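Local coordinates for protein prolyl-tRNA synthetase (Naegleria fowleri, PDB 6UYH) that probably catalyses the ATP-dependent attachment of proline to tRNA(Pro), as a class II aminoacyl-tRNA synthetase, and is held here with halofuginone and the ATP analogue AMPPNP, at residues N230-Q235 and F509-Y513; T225-T229 and E412-R416; I204-T209 and S475-L480; L198-P202 and V278-H283. All coordinates share one frame; numbering follows the deposited sequence. Where two conformers were deposited one is given.

Contact 1. Residues N230-Q235 and F509-Y513. With EDO (1,2-ethanediol), chain S.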
loop_
_atom_site.group_PDB
_atom_site.type_symbol
_atom_site.label_atom_id
_atom_site.label_comp_id
_atom_site.label_asym_id
_atom_site.label_seq_id
_atom_site.Cartn_x
_atom_site.Cartn_y
_atom_site.Cartn_z
ATOM N N ASN A 230 6.212 -28.820 -14.094
ATOM C CA ASN A 230 7.492 -29.403 -13.708
ATOM C C ASN A 230 7.424 -30.154 -12.384
ATOM O O ASN A 230 8.470 -30.523 -11.840
ATOM C CB ASN A 230 8.595 -28.337 -13.673
ATOM C CG ASN A 230 8.283 -27.181 -12.749
ATOM O OD1 ASN A 230 7.239 -27.143 -12.101
ATOM N ND2 ASN A 230 9.206 -26.220 -12.681
ATOM N N GLY A 231 6.223 -30.423 -11.876
ATOM C CA GLY A 231 6.072 -31.283 -10.704
ATOM C C GLY A 231 6.689 -30.735 -9.435
ATOM O O GLY A 231 7.319 -31.488 -8.677
ATOM N N ARG A 232 6.503 -29.440 -9.172
ATOM C CA ARG A 232 7.136 -28.765 -8.049
ATOM C C ARG A 232 6.095 -28.111 -7.162
ATOM O O ARG A 232 5.162 -27.470 -7.650
ATOM C CB ARG A 232 8.119 -27.699 -8.514
ATOM C CG ARG A 232 9.264 -28.291 -9.261
ATOM C CD ARG A 232 10.375 -27.312 -9.541
ATOM N NE ARG A 232 11.425 -28.068 -10.209
ATOM C CZ ARG A 232 12.518 -28.530 -9.613
ATOM N NH1 ARG A 232 12.737 -28.275 -8.324
ATOM N NH2 ARG A 232 13.391 -29.236 -10.321
ATOM N N ALA A 233 6.278 -28.261 -5.858
ATOM C CA ALA A 233 5.438 -27.573 -4.901
ATOM C C ALA A 233 5.938 -26.148 -4.699
ATOM O O ALA A 233 7.115 -25.838 -4.919
ATOM C CB ALA A 233 5.425 -28.326 -3.571
ATOM N N VAL A 234 5.024 -25.272 -4.288
ATOM C CA VAL A 234 5.352 -23.906 -3.899
ATOM C C VAL A 234 4.727 -23.650 -2.533
ATOM O O VAL A 234 3.512 -23.808 -2.362
ATOM C CB VAL A 234 4.855 -22.870 -4.924
ATOM C CG1 VAL A 234 5.060 -21.445 -4.396
ATOM C CG2 VAL A 234 5.552 -23.054 -6.262
ATOM N N GLN A 235 5.553 -23.244 -1.569
ATOM C CA GLN A 235 5.059 -22.861 -0.252
ATOM C C GLN A 235 4.276 -21.561 -0.386
ATOM O O GLN A 235 4.853 -20.503 -0.667
ATOM C CB GLN A 235 6.233 -22.737 0.717
ATOM C CG GLN A 235 6.826 -24.086 1.165
ATOM C CD GLN A 235 7.489 -24.888 0.030
ATOM O OE1 GLN A 235 8.443 -24.427 -0.599
ATOM N NE2 GLN A 235 6.980 -26.092 -0.225
ATOM N N PHE A 509 6.281 -35.033 0.678
ATOM C CA PHE A 509 7.606 -34.671 0.207
ATOM C C PHE A 509 7.550 -34.464 -1.297
ATOM O O PHE A 509 6.757 -35.105 -1.996
ATOM C CB PHE A 509 8.642 -35.777 0.518
ATOM C CG PHE A 509 9.262 -35.670 1.882
ATOM C CD1 PHE A 509 8.500 -35.886 3.022
ATOM C CD2 PHE A 509 10.610 -35.359 2.022
ATOM C CE1 PHE A 509 9.070 -35.794 4.279
ATOM C CE2 PHE A 509 11.190 -35.259 3.288
ATOM C CZ PHE A 509 10.416 -35.479 4.415
ATOM N N GLY A 510 8.419 -33.599 -1.800
ATOM C CA GLY A 510 8.446 -33.362 -3.232
ATOM C C GLY A 510 9.534 -32.378 -3.602
ATOM O O GLY A 510 10.196 -31.788 -2.742
ATOM N N ARG A 511 9.735 -32.236 -4.912
ATOM C CA ARG A 511 10.535 -31.132 -5.417
ATOM C C ARG A 511 9.796 -29.820 -5.172
ATOM O O ARG A 511 8.574 -29.790 -5.029
ATOM C CB ARG A 511 10.825 -31.313 -6.906
ATOM C CG ARG A 511 11.568 -32.616 -7.210
ATOM C CD ARG A 511 10.826 -33.445 -8.252
ATOM N NE ARG A 511 10.627 -32.715 -9.502
ATOM C CZ ARG A 511 11.409 -32.830 -10.572
ATOM N NH1 ARG A 511 11.143 -32.120 -11.664
ATOM N NH2 ARG A 511 12.452 -33.658 -10.556
ATOM N N SER A 512 10.547 -28.723 -5.142
ATOM C CA SER A 512 9.992 -27.449 -4.706
ATOM C C SER A 512 10.696 -26.309 -5.434
ATOM O O SER A 512 11.764 -26.487 -6.022
ATOM C CB SER A 512 10.130 -27.308 -3.183
ATOM O OG SER A 512 9.726 -26.034 -2.708
ATOM N N TYR A 513 10.086 -25.124 -5.370
ATOM C CA TYR A 513 10.767 -23.884 -5.722
ATOM C C TYR A 513 11.468 -23.371 -4.465
ATOM O O TYR A 513 11.203 -23.862 -3.358
ATOM C CB TYR A 513 9.785 -22.829 -6.260
ATOM C CG TYR A 513 9.545 -22.952 -7.735
ATOM C CD1 TYR A 513 10.293 -22.216 -8.650
ATOM C CD2 TYR A 513 8.584 -23.825 -8.225
ATOM C CE1 TYR A 513 10.094 -22.351 -10.016
ATOM C CE2 TYR A 513 8.373 -23.960 -9.583
ATOM C CZ TYR A 513 9.125 -23.221 -10.471
ATOM O OH TYR A 513 8.919 -23.374 -11.816
ATOM O OXT TYR A 513 12.306 -22.472 -4.515
HETATM C C1 EDO S . 10.166 -20.109 -14.043
HETATM O O1 EDO S . 11.557 -19.773 -14.130
HETATM C C2 EDO S . 9.964 -21.599 -14.275
HETATM O O2 EDO S . 10.779 -22.343 -13.359
HETATM O O HOH W 1 7.410 -33.250 -6.621
#

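Contact 2. Residues T225-T229 and E412-R416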
loop_
_atom_site.group_PDB
_atom_site.type_symbol
_atom_site.label_atom_id
_atom_site.label_comp_id
_atom_site.label_asym_id
_atom_site.label_seq_id
_atom_site.Cartn_x
_atom_site.Cartn_y
_atom_site.Cartn_z
ATOM N N THR A 225 1.029 -25.404 -2.529
ATOM C CA THR A 225 0.471 -25.380 -3.875
ATOM C C THR A 225 1.384 -26.184 -4.786
ATOM O O THR A 225 2.502 -26.553 -4.409
ATOM C CB THR A 225 0.311 -23.951 -4.412
ATOM O OG1 THR A 225 1.593 -23.329 -4.510
ATOM C CG2 THR A 225 -0.589 -23.099 -3.489
ATOM N N PHE A 226 0.899 -26.471 -5.993
ATOM C CA PHE A 226 1.568 -27.443 -6.851
ATOM C C PHE A 226 1.619 -26.961 -8.292
ATOM O O PHE A 226 0.594 -26.569 -8.857
ATOM C CB PHE A 226 0.855 -28.794 -6.792
ATOM C CG PHE A 226 1.479 -29.854 -7.654
ATOM C CD1 PHE A 226 2.758 -30.335 -7.382
ATOM C CD2 PHE A 226 0.775 -30.399 -8.720
ATOM C CE1 PHE A 226 3.328 -31.343 -8.174
ATOM C CE2 PHE A 226 1.342 -31.419 -9.507
ATOM C CZ PHE A 226 2.621 -31.878 -9.222
ATOM N N ILE A 227 2.807 -27.029 -8.891
ATOM C CA ILE A 227 3.007 -26.653 -10.288
ATOM C C ILE A 227 3.114 -27.946 -11.093
ATOM O O ILE A 227 4.151 -28.607 -11.089
ATOM C CB ILE A 227 4.242 -25.766 -10.469
ATOM C CG1 ILE A 227 4.220 -24.605 -9.457
ATOM C CG2 ILE A 227 4.317 -25.237 -11.927
ATOM C CD1 ILE A 227 2.940 -23.752 -9.459
ATOM N N ALA A 228 2.048 -28.287 -11.825
ATOM C CA ALA A 228 1.996 -29.570 -12.527
ATOM C C ALA A 228 3.026 -29.676 -13.648
ATOM O O ALA A 228 3.507 -30.779 -13.934
ATOM C CB ALA A 228 0.593 -29.804 -13.090
ATOM N N THR A 229 3.359 -28.563 -14.316
ATOM C CA THR A 229 4.213 -28.654 -15.501
ATOM C C THR A 229 5.568 -29.274 -15.170
ATOM O O THR A 229 6.036 -30.175 -15.872
ATOM C CB THR A 229 4.396 -27.276 -16.146
ATOM O OG1 THR A 229 3.137 -26.826 -16.656
ATOM C CG2 THR A 229 5.384 -27.371 -17.327
ATOM N N GLU A 412 -5.767 -32.255 -11.366
ATOM C CA GLU A 412 -4.361 -32.451 -11.714
ATOM C C GLU A 412 -3.512 -32.662 -10.466
ATOM O O GLU A 412 -2.688 -33.582 -10.411
ATOM C CB GLU A 412 -3.835 -31.257 -12.511
ATOM C CG GLU A 412 -4.448 -31.079 -13.886
ATOM C CD GLU A 412 -3.801 -29.945 -14.670
ATOM O OE1 GLU A 412 -2.650 -29.579 -14.350
ATOM O OE2 GLU A 412 -4.442 -29.415 -15.604
ATOM N N MET A 413 -3.693 -31.814 -9.451
ATOM C CA MET A 413 -2.869 -31.934 -8.250
ATOM C C MET A 413 -3.064 -33.289 -7.575
ATOM O O MET A 413 -2.088 -33.966 -7.222
ATOM C CB MET A 413 -3.183 -30.800 -7.276
ATOM C CG MET A 413 -2.333 -30.875 -5.998
ATOM S SD MET A 413 -2.539 -29.453 -4.924
ATOM C CE MET A 413 -4.170 -29.794 -4.287
ATOM N N ASN A 414 -4.323 -33.706 -7.398
ATOM C CA ASN A 414 -4.602 -34.940 -6.667
ATOM C C ASN A 414 -4.082 -36.159 -7.418
ATOM O O ASN A 414 -3.616 -37.122 -6.797
ATOM C CB ASN A 414 -6.104 -35.073 -6.406
ATOM C CG ASN A 414 -6.579 -34.175 -5.286
ATOM O OD1 ASN A 414 -5.825 -33.881 -4.358
ATOM N ND2 ASN A 414 -7.833 -33.735 -5.361
ATOM N N GLU A 415 -4.161 -36.139 -8.753
ATOM C CA GLU A 415 -3.595 -37.214 -9.564
ATOM C C GLU A 415 -2.084 -37.315 -9.411
ATOM O O GLU A 415 -1.508 -38.366 -9.725
ATOM C CB GLU A 415 -3.924 -37.001 -11.045
ATOM C CG GLU A 415 -5.368 -37.264 -11.440
ATOM C CD GLU A 415 -5.689 -36.784 -12.855
ATOM O OE1 GLU A 415 -4.920 -35.968 -13.413
ATOM O OE2 GLU A 415 -6.719 -37.223 -13.406
ATOM N N ARG A 416 -1.430 -36.245 -8.952
ATOM C CA ARG A 416 0.023 -36.186 -8.861
ATOM C C ARG A 416 0.512 -36.307 -7.427
ATOM O O ARG A 416 1.657 -35.951 -7.133
ATOM C CB ARG A 416 0.540 -34.896 -9.494
ATOM C CG ARG A 416 0.133 -34.734 -10.944
ATOM C CD ARG A 416 1.034 -35.504 -11.870
ATOM N NE ARG A 416 2.320 -34.841 -12.021
ATOM C CZ ARG A 416 2.536 -33.820 -12.849
ATOM N NH1 ARG A 416 1.543 -33.355 -13.597
ATOM N NH2 ARG A 416 3.742 -33.266 -12.925
#

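Contact 3. Residues I204-T209 and S475-L480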
loop_
_atom_site.group_PDB
_atom_site.type_symbol
_atom_site.label_atom_id
_atom_site.label_comp_id
_atom_site.label_asym_id
_atom_site.label_seq_id
_atom_site.Cartn_x
_atom_site.Cartn_y
_atom_site.Cartn_z
ATOM N N ILE A 204 -3.105 -27.480 -0.096
ATOM C CA ILE A 204 -3.076 -28.517 0.928
ATOM C C ILE A 204 -2.564 -27.875 2.207
ATOM O O ILE A 204 -1.464 -27.308 2.218
ATOM C CB ILE A 204 -2.179 -29.698 0.537
ATOM C CG1 ILE A 204 -2.689 -30.363 -0.740
ATOM C CG2 ILE A 204 -2.150 -30.712 1.676
ATOM C CD1 ILE A 204 -1.709 -31.361 -1.317
ATOM N N LYS A 205 -3.352 -27.961 3.277
ATOM C CA LYS A 205 -2.944 -27.430 4.571
ATOM C C LYS A 205 -2.099 -28.454 5.316
ATOM O O LYS A 205 -2.433 -29.632 5.355
ATOM C CB LYS A 205 -4.168 -27.100 5.422
ATOM C CG LYS A 205 -5.002 -25.936 4.955
ATOM C CD LYS A 205 -6.255 -25.870 5.828
ATOM C CE LYS A 205 -7.105 -24.633 5.516
ATOM N NZ LYS A 205 -8.345 -24.665 6.349
ATOM N N GLY A 206 -1.039 -27.989 5.966
ATOM C CA GLY A 206 -0.248 -28.904 6.762
ATOM C C GLY A 206 0.631 -28.134 7.722
ATOM O O GLY A 206 0.681 -26.904 7.704
ATOM N N THR A 207 1.310 -28.880 8.585
ATOM C CA THR A 207 2.344 -28.309 9.433
ATOM C C THR A 207 3.709 -28.602 8.819
ATOM O O THR A 207 3.912 -29.648 8.206
ATOM C CB THR A 207 2.284 -28.893 10.848
ATOM O OG1 THR A 207 2.437 -30.309 10.769
ATOM C CG2 THR A 207 0.948 -28.591 11.493
ATOM N N LYS A 208 4.641 -27.674 8.990
ATOM C CA LYS A 208 6.005 -27.922 8.550
ATOM C C LYS A 208 6.753 -28.804 9.548
ATOM O O LYS A 208 6.432 -28.854 10.741
ATOM C CB LYS A 208 6.753 -26.603 8.349
ATOM C CG LYS A 208 6.275 -25.825 7.149
ATOM C CD LYS A 208 7.198 -24.656 6.881
ATOM C CE LYS A 208 6.660 -23.775 5.773
ATOM N NZ LYS A 208 7.599 -22.657 5.499
ATOM N N THR A 209 7.739 -29.546 9.035
ATOM C CA THR A 209 8.600 -30.338 9.901
ATOM C C THR A 209 9.540 -29.434 10.705
ATOM O O THR A 209 9.658 -28.234 10.452
ATOM C CB THR A 209 9.423 -31.318 9.073
ATOM O OG1 THR A 209 10.224 -30.569 8.151
ATOM C CG2 THR A 209 8.510 -32.231 8.288
ATOM N N SER A 475 10.809 -31.776 2.478
ATOM C CA SER A 475 9.523 -31.893 3.133
ATOM C C SER A 475 8.674 -30.693 2.746
ATOM O O SER A 475 9.155 -29.554 2.710
ATOM C CB SER A 475 9.675 -31.984 4.651
ATOM O OG SER A 475 10.088 -30.746 5.169
ATOM N N LEU A 476 7.425 -30.959 2.395
ATOM C CA LEU A 476 6.496 -29.898 2.037
ATOM C C LEU A 476 5.598 -29.570 3.224
ATOM O O LEU A 476 5.599 -28.441 3.721
ATOM C CB LEU A 476 5.699 -30.325 0.799
ATOM C CG LEU A 476 6.608 -30.765 -0.362
ATOM C CD1 LEU A 476 5.772 -31.276 -1.544
ATOM C CD2 LEU A 476 7.572 -29.643 -0.788
ATOM N N CYS A 477 4.897 -30.570 3.749
ATOM C CA CYS A 477 4.154 -30.398 4.989
ATOM C C CYS A 477 3.752 -31.773 5.487
ATOM O O CYS A 477 3.785 -32.757 4.747
ATOM C CB CYS A 477 2.914 -29.534 4.791
ATOM S SG CYS A 477 1.660 -30.331 3.777
ATOM N N VAL A 478 3.358 -31.825 6.754
ATOM C CA VAL A 478 2.598 -32.950 7.288
ATOM C C VAL A 478 1.120 -32.569 7.200
ATOM O O VAL A 478 0.672 -31.682 7.959
ATOM C CB VAL A 478 3.016 -33.277 8.726
ATOM C CG1 VAL A 478 2.230 -34.474 9.246
ATOM C CG2 VAL A 478 4.522 -33.538 8.793
ATOM N N PRO A 479 0.353 -33.150 6.281
ATOM C CA PRO A 479 -1.033 -32.695 6.078
ATOM C C PRO A 479 -1.839 -32.718 7.371
ATOM O O PRO A 479 -1.762 -33.677 8.146
ATOM C CB PRO A 479 -1.578 -33.697 5.055
ATOM C CG PRO A 479 -0.371 -34.119 4.272
ATOM C CD PRO A 479 0.752 -34.172 5.295
ATOM N N LEU A 480 -2.606 -31.636 7.609
ATOM C CA LEU A 480 -3.475 -31.580 8.783
ATOM C C LEU A 480 -4.492 -32.712 8.785
ATOM O O LEU A 480 -4.758 -33.322 9.832
ATOM C CB LEU A 480 -4.216 -30.238 8.847
ATOM C CG LEU A 480 -3.396 -28.960 8.888
ATOM C CD1 LEU A 480 -4.331 -27.782 9.084
ATOM C CD2 LEU A 480 -2.372 -29.033 10.005
HETATM O O HOH W 2 0.288 -31.961 11.166
HETATM O O HOH W 3 7.758 -29.294 6.074
#

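Contact 4. Residues L198-P202 and V278-H283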
loop_
_atom_site.group_PDB
_atom_site.type_symbol
_atom_site.label_atom_id
_atom_site.label_comp_id
_atom_site.label_asym_id
_atom_site.label_seq_id
_atom_site.Cartn_x
_atom_site.Cartn_y
_atom_site.Cartn_z
ATOM N N LEU A 198 -10.156 -16.646 -4.836
ATOM C CA LEU A 198 -9.712 -15.556 -5.700
ATOM C C LEU A 198 -8.885 -16.039 -6.886
ATOM O O LEU A 198 -9.119 -15.608 -8.022
ATOM C CB LEU A 198 -8.893 -14.529 -4.901
ATOM C CG LEU A 198 -9.663 -13.700 -3.873
ATOM C CD1 LEU A 198 -8.740 -12.675 -3.233
ATOM C CD2 LEU A 198 -10.851 -13.029 -4.538
ATOM N N LEU A 199 -7.907 -16.912 -6.641
ATOM C CA LEU A 199 -6.933 -17.319 -7.653
ATOM C C LEU A 199 -7.245 -18.656 -8.311
ATOM O O LEU A 199 -6.527 -19.045 -9.245
ATOM C CB LEU A 199 -5.528 -17.374 -7.029
ATOM C CG LEU A 199 -5.116 -16.090 -6.287
ATOM C CD1 LEU A 199 -3.731 -16.225 -5.672
ATOM C CD2 LEU A 199 -5.181 -14.859 -7.200
ATOM N N ALA A 200 -8.284 -19.360 -7.848
ATOM C CA ALA A 200 -8.670 -20.679 -8.362
ATOM C C ALA A 200 -7.509 -21.674 -8.308
ATOM O O ALA A 200 -7.358 -22.523 -9.186
ATOM C CB ALA A 200 -9.240 -20.573 -9.783
ATOM N N VAL A 201 -6.690 -21.580 -7.267
ATOM C CA VAL A 201 -5.549 -22.476 -7.065
ATOM C C VAL A 201 -5.847 -23.370 -5.865
ATOM O O VAL A 201 -6.113 -22.856 -4.774
ATOM C CB VAL A 201 -4.240 -21.702 -6.839
ATOM C CG1 VAL A 201 -3.144 -22.667 -6.374
ATOM C CG2 VAL A 201 -3.808 -20.971 -8.113
ATOM N N PRO A 202 -5.782 -24.691 -6.002
ATOM C CA PRO A 202 -6.048 -25.565 -4.855
ATOM C C PRO A 202 -4.844 -25.640 -3.930
ATOM O O PRO A 202 -3.696 -25.486 -4.353
ATOM C CB PRO A 202 -6.328 -26.923 -5.513
ATOM C CG PRO A 202 -5.459 -26.906 -6.739
ATOM C CD PRO A 202 -5.510 -25.457 -7.230
ATOM N N VAL A 278 2.269 -18.280 -8.617
ATOM C CA VAL A 278 1.550 -19.549 -8.569
ATOM C C VAL A 278 0.358 -19.508 -9.512
ATOM O O VAL A 278 0.143 -20.424 -10.315
ATOM C CB VAL A 278 1.113 -19.862 -7.127
ATOM C CG1 VAL A 278 0.271 -21.142 -7.106
ATOM C CG2 VAL A 278 2.339 -20.041 -6.239
ATOM N N MET A 279 -0.418 -18.426 -9.437
ATOM C CA MET A 279 -1.588 -18.253 -10.291
ATOM C C MET A 279 -1.227 -18.424 -11.761
ATOM O O MET A 279 -1.901 -19.148 -12.506
ATOM C CB MET A 279 -2.193 -16.861 -10.045
ATOM C CG MET A 279 -3.467 -16.580 -10.848
ATOM S SD MET A 279 -3.880 -14.811 -10.772
ATOM C CE MET A 279 -2.613 -14.082 -11.815
ATOM N N ILE A 280 -0.141 -17.777 -12.187
ATOM C CA ILE A 280 0.258 -17.817 -13.588
ATOM C C ILE A 280 0.788 -19.200 -13.971
ATOM O O ILE A 280 0.430 -19.748 -15.019
ATOM C CB ILE A 280 1.295 -16.718 -13.866
ATOM C CG1 ILE A 280 0.661 -15.341 -13.625
ATOM C CG2 ILE A 280 1.865 -16.873 -15.276
ATOM C CD1 ILE A 280 1.666 -14.196 -13.682
ATOM N N MET A 281 1.664 -19.782 -13.139
ATOM C CA MET A 281 2.211 -21.093 -13.468
ATOM C C MET A 281 1.133 -22.166 -13.508
ATOM O O MET A 281 1.240 -23.118 -14.295
ATOM C CB MET A 281 3.302 -21.499 -12.469
ATOM C CG MET A 281 4.590 -20.704 -12.627
ATOM S SD MET A 281 5.815 -21.215 -11.383
ATOM C CE MET A 281 7.194 -20.177 -11.873
ATOM N N VAL A 282 0.104 -22.049 -12.661
ATOM C CA VAL A 282 -0.959 -23.052 -12.650
ATOM C C VAL A 282 -1.861 -22.889 -13.873
ATOM O O VAL A 282 -2.136 -23.860 -14.590
ATOM C CB VAL A 282 -1.759 -22.983 -11.332
ATOM C CG1 VAL A 282 -2.996 -23.874 -11.415
ATOM C CG2 VAL A 282 -0.887 -23.406 -10.143
ATOM N N HIS A 283 -2.312 -21.660 -14.153
ATOM C CA HIS A 283 -3.397 -21.452 -15.115
ATOM C C HIS A 283 -2.961 -21.001 -16.506
ATOM O O HIS A 283 -3.743 -21.154 -17.451
ATOM C CB HIS A 283 -4.390 -20.403 -14.599
ATOM C CG HIS A 283 -5.079 -20.789 -13.334
ATOM N ND1 HIS A 283 -5.774 -21.968 -13.189
ATOM C CD2 HIS A 283 -5.222 -20.119 -12.167
ATOM C CE1 HIS A 283 -6.289 -22.022 -11.973
ATOM N NE2 HIS A 283 -5.968 -20.912 -11.333
#

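Contact 1. Residues N230-Q235 and F509-Y513
Asn230 meets the C-terminal residue Tyr513 where strand 505-512 of the C-terminal domain joins strand 232-243 of the class II catalytic core as a parallel neighbour. With CG lodged between its backbone N and carbonyl carbon (chi1 57°), Asn230 presents ND2 to Tyr513 OH at 3.0 Å, and Asp464 takes a second bond from that amide. The backbone O of Asn230 accepts Arg511 NH1 at 3.1 Å, almost straight and in the guanidinium plane. Gly231 O reaches Arg511 N through a bridging water; Gly231 and Arg232 form a G1 beta bulge against Ile227. From Arg232 an extended chain runs to a guanidinium whose NH1 bonds Ser512 O at 3.1 Å, while NH2 stands over one face of the Arg511 guanidinium; Asp464 pairs with Arg232 NE and is only a long, weak partner of Arg511 NH1. Ala233 carries the strand pairing: its N bonds Arg511 O at 2.9 Å and its O receives Tyr513 N at 3.1 Å. Val234 CG2 packs obliquely on the tyrosine ring, 3.7 Å from Tyr513 CD2. Gln235 bonds Glu224 through NE2, and its backbone O bonds the AMPPNP ribose hydroxyl O2'.

Contact 2. Residues T225-T229 and E412-R416
Phe226, near the end of strand 219-227, and Ala228, just beyond it, meet the last turn of helix 391-415 and the residue after it, Arg416. The apolar part centres on the Phe226 side chain. Its CB lies 3.9 Å from Met413 CG and the two side chains run alongside each other in opposite senses; farther out, Phe226 CE2 touches Arg416 CB at 3.6 Å. With CG anti to the backbone N (chi1 180°), the ring reaches across to the helix end. Phe226 CZ comes over one face of the Arg416 guanidinium, near its rim, the two planes standing 84° apart, so the ring meets the cation upright rather than stacked flat. The polar part is a single acceptor: Ala228 O takes Arg416 NH2 at 2.7 Å, on a lone pair in the carbonyl plane, and a weak, bent bond from Arg416 NH1 at 3.3 Å. Bends at chi2 and chi3 turn the arginine past the Phe226 ring to this carbonyl. Arg416 NH2 is shared between two backbone carbonyls, Ala228 O and Gly433 O, and ties the residue after the strand to the helix end; across the contact the cation meets a carbonyl and a ring, not a carboxylate.

Contact 3. Residues I204-T209 and S475-L480
Thr207 O receives Val478 N at 2.7 Å, nearly straight and in the carbonyl plane, while Thr207 N gives its hydrogen to Val478 O at 2.9 Å. These reciprocal bonds make Thr207 and Val478 an antiparallel hydrogen-bonded pair. The next pair, Gly206 with Pro479, is non-hydrogen-bonded and close, the CA atoms 3.9 Å apart; Gly206 CA lies 3.2 Å from Val478 O and packs against Cys477 CB and SG. Beyond it Leu480 N bonds Lys205 O at 3.0 Å. A water links Thr207 OG1 to Val478 O, next to the contact between Thr207 OG1 and Val478 CB. The two methyls of Leu480 divide their work: CD1 rests on Lys205 CB at 3.7 Å, CD2 on Thr207 CG2 at 3.7 Å, so the leucine straddles Gly206. At the other end Thr209 OG1 and Ser475 OG are 3.0 Å apart, each bonded to one carboxylate oxygen of Glu447, and a second water accepts from Thr209 N and donates to Ser475 OG. Both hydroxyls sit between their own backbone N and carbonyl carbon (chi1 60° and 70°), a placement consistent with their shared bonding to Glu447. Leu476 and Cys477 form a classic beta bulge against Leu508. Strand 204-207 thus lies between strand 219-227 of the catalytic core and strand 474-479 of the C-terminal domain, which in turn pairs with strand 505-512; helix 177-198 packs against Lys205 and Leu480, its Glu189 taking the Lys205 ammonium in a salt bridge.

Contact 4. Residues L198-P202 and V278-H283
Val278 starts the contact by placing CG1 against Val201 CG1 at 3.8 Å, the two side chains crossing at about a right angle. Both valines also touch Thr225 of strand 219-227. One residue on, Met279 puts its sulfur beside a leucine methyl, SD to Leu199 CD2 at 3.8 Å. Met279 CG is anti to the backbone N (chi1 -178°) and a bend at chi3 turns the terminal methyl off, so it is the sulfur that touches. The Met279 backbone takes part too, its CA 4.1 Å from Val201 CG2. In this way helix 274-283 of the class II catalytic core packs against the turn that leaves helix 177-198 and leads to strand 204-207, where Ala200 adopts a positive phi of 55°. Val282 follows one helical turn after Val278; its CG2 approaches Val201 CG2 at 4.3 Å, and its CG1 lies over one face of the His283 ring. His283, the last residue of the helix, directs NE2 at the turn and donates to Leu199 O at 2.9 Å, the acceptor near the ring plane and the donor in the carbonyl plane. Ala200 O lies at the same ring edge, 3.0 Å from His283 NE2, and Ala200 CB packs against the same nitrogen at 3.6 Å.

From the N terminus, helix 177-198 ends in the turn 198-202, which contact 4 joins to helix 274-283, closing a loop of 75 residues. Strand 204-207 follows at once and contact 3 carries it to 475-480, so contacts 3 and 4 cross. Strand 219-227 then runs into contact 2, whose loop to 412-416 is nested inside that of contact 3 and crosses contact 4. Strand 232-243, antiparallel to 219-227, reaches the C terminus through contact 1, which crosses the other three. Contacts 1 and 3 tie catalytic-core strands to C-terminal-domain strands; contact 2 adds helix 391-415. The helix of contact 4 also touches contact 1, Val278 on Val234 and Met281 on Tyr513.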